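Local coordinates for putative Hit-like protein involved in cell-cycle regulation (Streptococcus mutans, PDB 3L7X) that binds zinc and probably acts as a nucleotide hydrolase or transferase of the histidine triad (HIT) superfamily, with a suggested part in cell-cycle regulation, at residues Cys38-Val44 with Leu74-His80; Ala68-His72 with Leu136-Phe140. One frame throughout, in Å; residues are numbered along the deposited sequence.

How the contacts relate
Both contacts reach the antiparallel sheet of the HIT fold, through its neighbouring strands 73-77 and 134-139. Contact 1 ties helix 39-45 to strand 73-77 and its C-terminal exit through the zinc site. Contact 2 sets the turn that leads into this strand against strand 134-139. Their centres are 20 Å apart, yet they touch where Val75 CG2 lies 3.7 Å from Leu136 CD1. His133, the predicted nucleotidylated histidine, lies just before strand 134-139. The side chain of His133 is about 4 Å from that of Phe40 in contact 1. The side chain of His72 in contact 2 is about 7 Å from that of His133.

Contact 1 of 2, residues Cys38-Val44 with Leu74-His80; sequences CLFCKIV and LVIPKEH. With ZN (zinc ion), chain B.
The contact belongs to a Cys2His2 zinc site, in which the CxxC pair Cys38 and Cys41 meets His80. Zinc is bound by Cys38 SG and Cys41 SG, each at 2.3 Å. His80 ND1 reaches the same zinc ion at 2.1 Å. His131, the first histidine of the predicted histidine triad motif, supplies the fourth ligand. Cys38 SG lies in the plane of the His80 imidazole, at its edge. Cys41 SG approaches the same ring obliquely. Cys38 is also the N-cap of helix 39-45. Its SG stands anti to the backbone N (chi1 -178°), which lets one sulfur bind the metal and accept a capping hydrogen bond from Cys41 N. That N-SG distance is 3.5 Å, and the N-H...S angle is 156°. The cap therefore couples the start of the helix directly to the metal.

Beyond the zinc, the helix packs across strand 73-77 of the HIT-fold sheet, nearly at a right angle to it. Ile76 CD1 fits between two helix residues one turn apart. It lies 3.7 Å from Val44 CG2 and 3.9 Å from Phe40 CB. The Phe40 ring reaches back toward the start of the strand, and its CZ meets Leu74 CD1 at 3.7 Å. Both Leu74 CD1 and Ile76 CG2 come to this ring obliquely. Phe40 meets His133, the predicted active-site histidine, edge-to-face. Where the strand ends, Val44 CG1 lies against CB and CG of Lys78. The extended Lys78 chain carries its NZ on to a hydrogen bond with Asp56 O and a salt bridge with Glu55. Pro77 O accepts a hydrogen bond from His131 NE2, which would fix the rotation of that zinc-bound ring.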
loop_
_atom_site.group_PDB
_atom_site.type_symbol
_atom_site.label_atom_id
_atom_site.label_comp_id
_atom_site.label_asym_id
_atom_site.label_seq_id
_atom_site.Cartn_x
_atom_site.Cartn_y
_atom_site.Cartn_z
ATOM N N CYS A 38 -1.391 18.671 13.702
ATOM C CA CYS A 38 -0.908 17.583 12.842
ATOM C C CYS A 38 0.575 17.689 12.519
ATOM O O CYS A 38 1.000 18.575 11.773
ATOM C CB CYS A 38 -1.725 17.568 11.527
ATOM S SG CYS A 38 -1.159 16.142 10.461
ATOM N N LEU A 39 1.362 16.775 13.089
ATOM C CA LEU A 39 2.819 16.829 12.929
ATOM C C LEU A 39 3.224 16.791 11.431
ATOM O O LEU A 39 4.162 17.495 11.008
ATOM C CB LEU A 39 3.446 15.603 13.605
ATOM C CG LEU A 39 4.949 15.502 13.332
ATOM C CD1 LEU A 39 5.664 16.588 14.035
ATOM C CD2 LEU A 39 5.450 14.123 13.789
ATOM N N PHE A 40 2.522 15.974 10.643
ATOM C CA PHE A 40 2.871 15.843 9.229
ATOM C C PHE A 40 2.534 17.114 8.426
ATOM O O PHE A 40 3.269 17.461 7.521
ATOM C CB PHE A 40 2.256 14.582 8.573
ATOM C CG PHE A 40 2.898 13.288 9.056
ATOM C CD1 PHE A 40 3.876 13.308 10.063
ATOM C CD2 PHE A 40 2.397 12.041 8.645
ATOM C CE1 PHE A 40 4.482 12.139 10.561
ATOM C CE2 PHE A 40 3.011 10.866 9.157
ATOM C CZ PHE A 40 4.039 10.898 10.096
ATOM N N CYS A 41 1.442 17.805 8.802
ATOM C CA CYS A 41 1.118 19.097 8.185
ATOM C C CYS A 41 2.230 20.098 8.528
ATOM O O CYS A 41 2.638 20.915 7.674
ATOM C CB CYS A 41 -0.239 19.620 8.677
ATOM S SG CYS A 41 -1.645 18.885 7.704
ATOM N N LYS A 42 2.712 20.028 9.765
ATOM C CA LYS A 42 3.798 20.942 10.162
ATOM C C LYS A 42 5.080 20.640 9.396
ATOM O O LYS A 42 5.780 21.538 8.954
ATOM C CB LYS A 42 4.021 20.858 11.667
ATOM C CG LYS A 42 2.850 21.436 12.468
ATOM C CD LYS A 42 3.105 21.169 13.930
ATOM C CE LYS A 42 1.881 21.560 14.769
ATOM N NZ LYS A 42 2.198 21.424 16.215
ATOM N N ILE A 43 5.357 19.357 9.165
ATOM C CA ILE A 43 6.448 19.010 8.270
ATOM C C ILE A 43 6.287 19.493 6.813
ATOM O O ILE A 43 7.213 20.061 6.241
ATOM C CB ILE A 43 6.701 17.442 8.316
ATOM C CG1 ILE A 43 7.337 17.074 9.676
ATOM C CG2 ILE A 43 7.681 17.055 7.182
ATOM C CD1 ILE A 43 7.373 15.586 9.951
ATOM N N VAL A 44 5.107 19.296 6.228
ATOM C CA VAL A 44 4.780 19.835 4.921
ATOM C C VAL A 44 4.960 21.354 4.843
ATOM O O VAL A 44 5.423 21.859 3.832
ATOM C CB VAL A 44 3.343 19.444 4.514
ATOM C CG1 VAL A 44 2.896 20.152 3.187
ATOM C CG2 VAL A 44 3.281 17.882 4.282
ATOM N N LEU A 74 8.528 7.265 4.800
ATOM C CA LEU A 74 7.106 7.497 4.728
ATOM C C LEU A 74 6.896 8.402 3.527
ATOM O O LEU A 74 7.654 9.372 3.313
ATOM C CB LEU A 74 6.505 8.263 5.963
ATOM C CG LEU A 74 6.688 7.533 7.289
ATOM C CD1 LEU A 74 5.944 8.285 8.394
ATOM C CD2 LEU A 74 6.086 6.050 7.215
ATOM N N VAL A 75 5.858 8.092 2.752
ATOM C CA VAL A 75 5.428 8.987 1.651
ATOM C C VAL A 75 4.067 9.547 2.027
ATOM O O VAL A 75 3.159 8.796 2.369
ATOM C CB VAL A 75 5.302 8.195 0.322
ATOM C CG1 VAL A 75 4.950 9.165 -0.844
ATOM C CG2 VAL A 75 6.627 7.412 0.049
ATOM N N ILE A 76 3.967 10.888 2.072
ATOM C CA ILE A 76 2.705 11.515 2.484
ATOM C C ILE A 76 2.158 12.479 1.455
ATOM O O ILE A 76 2.909 13.067 0.715
ATOM C CB ILE A 76 2.861 12.237 3.856
ATOM C CG1 ILE A 76 3.758 13.478 3.701
ATOM C CG2 ILE A 76 3.500 11.284 4.880
ATOM C CD1 ILE A 76 3.795 14.322 5.043
ATOM N N PRO A 77 0.834 12.641 1.408
ATOM C CA PRO A 77 0.330 13.732 0.546
ATOM C C PRO A 77 0.553 15.078 1.229
ATOM O O PRO A 77 0.472 15.122 2.429
ATOM C CB PRO A 77 -1.177 13.472 0.493
ATOM C CG PRO A 77 -1.501 12.652 1.690
ATOM C CD PRO A 77 -0.224 11.995 2.197
ATOM N N LYS A 78 0.838 16.121 0.469
ATOM C CA LYS A 78 0.900 17.461 1.048
ATOM C C LYS A 78 -0.471 17.914 1.532
ATOM O O LYS A 78 -0.570 18.622 2.529
ATOM C CB LYS A 78 1.498 18.386 0.023
ATOM C CG LYS A 78 2.970 18.094 -0.132
ATOM C CD LYS A 78 3.646 19.158 -0.962
ATOM C CE LYS A 78 5.152 19.042 -0.895
ATOM N NZ LYS A 78 5.742 20.126 -1.737
ATOM N N GLU A 79 -1.514 17.560 0.792
ATOM C CA GLU A 79 -2.871 17.800 1.228
ATOM C C GLU A 79 -3.250 16.815 2.343
ATOM O O GLU A 79 -3.141 15.589 2.151
ATOM C CB GLU A 79 -3.848 17.652 0.036
ATOM C CG GLU A 79 -5.310 17.766 0.479
ATOM C CD GLU A 79 -6.255 17.463 -0.640
ATOM O OE1 GLU A 79 -6.956 18.374 -1.092
ATOM O OE2 GLU A 79 -6.286 16.315 -1.116
ATOM N N HIS A 80 -3.691 17.331 3.482
ATOM C CA HIS A 80 -4.038 16.476 4.607
ATOM C C HIS A 80 -5.282 15.642 4.266
ATOM O O HIS A 80 -6.281 16.137 3.744
ATOM C CB HIS A 80 -4.319 17.312 5.878
ATOM C CG HIS A 80 -4.748 16.468 7.044
ATOM N ND1 HIS A 80 -3.880 16.085 8.029
ATOM C CD2 HIS A 80 -5.936 15.885 7.348
ATOM C CE1 HIS A 80 -4.513 15.337 8.921
ATOM N NE2 HIS A 80 -5.764 15.184 8.520
HETATM ZN ZN ZN B . -1.851 16.684 8.356
#

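Contact 2 of 2, residues Ala68-His72 with Leu136-Phe140; sequences ATKGH and LVPRF
The Phe140 ring turns an edge toward the turn residues, with Lys70 O in its plane, 3.6 Å from Phe140 CZ. Thr69 CB also lies at the edge of this ring. The His72 imidazole has Leu136 O near its plane, while Val137 CG2 comes in obliquely. The His72 ring also meets that of His135, the two planes nearly parallel. These groups join a type II beta turn, Thr69 to His72, to strand 134-139 of the HIT-fold sheet. The turn leads into strand 73-77, the neighbour of that strand. The turn is closed by a hydrogen bond from His72 N to Thr69 O. Gly71, third in the turn, has a positive phi (92°), and Pro138 packs close to it, with CD 3.7 Å from Gly71 C. Lys70 O is buried here without a polar partner; Pro138 CG lies 3.4 Å from it. His72 CA makes a CA-H...O contact with Leu136 O. From the second subunit, Phe150 packs on Ala68 and His72, and Leu163 on Lys70, which places the turn at the dimer interface. Thr69 OG1 sits between its backbone N and carbonyl carbon (chi1 61°), facing the strand. Its methyl, CG2, rests 3.6 Å from Val137 CG1. The hydroxyl donates to a lone pair of Pro138 O in the carbonyl plane, with 2.7 Å between Thr69 OG1 and Pro138 O and a C=O...donor angle of 134°.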
loop_
_atom_site.group_PDB
_atom_site.type_symbol
_atom_site.label_atom_id
_atom_site.label_comp_id
_atom_site.label_asym_id
_atom_site.label_seq_id
_atom_site.Cartn_x
_atom_site.Cartn_y
_atom_site.Cartn_z
ATOM N N ALA A 68 12.457 1.206 10.920
ATOM C CA ALA A 68 12.069 -0.201 11.203
ATOM C C ALA A 68 13.073 -1.094 10.471
ATOM O O ALA A 68 13.478 -2.141 11.006
ATOM C CB ALA A 68 10.614 -0.523 10.718
ATOM N N THR A 69 13.452 -0.673 9.254
ATOM C CA THR A 69 14.609 -1.261 8.591
ATOM C C THR A 69 15.360 -0.128 7.946
ATOM O O THR A 69 14.897 1.008 7.943
ATOM C CB THR A 69 14.193 -2.207 7.378
ATOM O OG1 THR A 69 13.478 -1.439 6.405
ATOM C CG2 THR A 69 13.216 -3.338 7.851
ATOM N N LYS A 70 16.537 -0.452 7.411
ATOM C CA LYS A 70 17.404 0.574 6.850
ATOM C C LYS A 70 16.739 1.206 5.620
ATOM O O LYS A 70 16.393 0.504 4.663
ATOM C CB LYS A 70 18.771 -0.030 6.462
ATOM C CG LYS A 70 19.712 1.010 5.917
ATOM C CD LYS A 70 21.001 0.354 5.306
ATOM C CE LYS A 70 21.806 1.402 4.517
ATOM N NZ LYS A 70 23.092 0.944 3.853
ATOM N N GLY A 71 16.501 2.518 5.647
ATOM C CA GLY A 71 15.824 3.145 4.535
ATOM C C GLY A 71 14.331 3.244 4.651
ATOM O O GLY A 71 13.702 3.742 3.748
ATOM N N HIS A 72 13.765 2.817 5.781
ATOM C CA HIS A 72 12.311 2.889 6.021
ATOM C C HIS A 72 11.914 4.341 5.770
ATOM O O HIS A 72 12.510 5.284 6.377
ATOM C CB HIS A 72 12.106 2.482 7.477
ATOM C CG HIS A 72 10.719 2.613 8.042
ATOM N ND1 HIS A 72 9.528 2.714 7.320
ATOM C CD2 HIS A 72 10.362 2.596 9.346
ATOM C CE1 HIS A 72 8.506 2.744 8.182
ATOM N NE2 HIS A 72 9.000 2.637 9.404
ATOM N N LEU A 136 7.390 2.724 3.113
ATOM C CA LEU A 136 8.220 1.882 2.162
ATOM C C LEU A 136 9.260 1.268 3.058
ATOM O O LEU A 136 10.052 1.985 3.650
ATOM C CB LEU A 136 8.877 2.752 1.098
ATOM C CG LEU A 136 7.934 3.683 0.320
ATOM C CD1 LEU A 136 8.734 4.461 -0.779
ATOM C CD2 LEU A 136 6.807 2.950 -0.321
ATOM N N VAL A 137 9.239 -0.049 3.216
ATOM C CA VAL A 137 10.096 -0.741 4.201
ATOM C C VAL A 137 11.012 -1.658 3.371
ATOM O O VAL A 137 10.602 -2.786 2.943
ATOM C CB VAL A 137 9.264 -1.598 5.161
ATOM C CG1 VAL A 137 10.151 -2.292 6.180
ATOM C CG2 VAL A 137 8.172 -0.740 5.877
ATOM N N PRO A 138 12.248 -1.229 3.157
ATOM C CA PRO A 138 13.201 -2.132 2.435
ATOM C C PRO A 138 13.413 -3.405 3.235
ATOM O O PRO A 138 13.436 -3.411 4.496
ATOM C CB PRO A 138 14.484 -1.273 2.402
ATOM C CG PRO A 138 13.948 0.199 2.360
ATOM C CD PRO A 138 12.856 0.083 3.471
ATOM N N ARG A 139 13.638 -4.521 2.535
ATOM C CA ARG A 139 13.806 -5.793 3.189
ATOM C C ARG A 139 15.162 -6.403 2.707
ATOM O O ARG A 139 15.585 -6.212 1.550
ATOM C CB ARG A 139 12.656 -6.770 2.842
ATOM C CG ARG A 139 11.252 -6.247 3.288
ATOM C CD ARG A 139 11.261 -6.118 4.838
ATOM N NE ARG A 139 11.520 -7.440 5.498
ATOM C CZ ARG A 139 10.579 -8.361 5.725
ATOM N NH1 ARG A 139 9.310 -8.207 5.301
ATOM N NH2 ARG A 139 10.907 -9.464 6.381
ATOM N N PHE A 140 15.869 -7.030 3.638
ATOM C CA PHE A 140 17.220 -7.543 3.401
ATOM C C PHE A 140 17.288 -9.029 3.791
ATOM O O PHE A 140 17.030 -9.398 4.930
ATOM C CB PHE A 140 18.219 -6.702 4.237
ATOM C CG PHE A 140 18.119 -5.253 3.971
ATOM C CD1 PHE A 140 18.875 -4.675 2.941
ATOM C CD2 PHE A 140 17.236 -4.447 4.716
ATOM C CE1 PHE A 140 18.793 -3.338 2.650
ATOM C CE2 PHE A 140 17.148 -3.098 4.434
ATOM C CZ PHE A 140 17.897 -2.521 3.418
#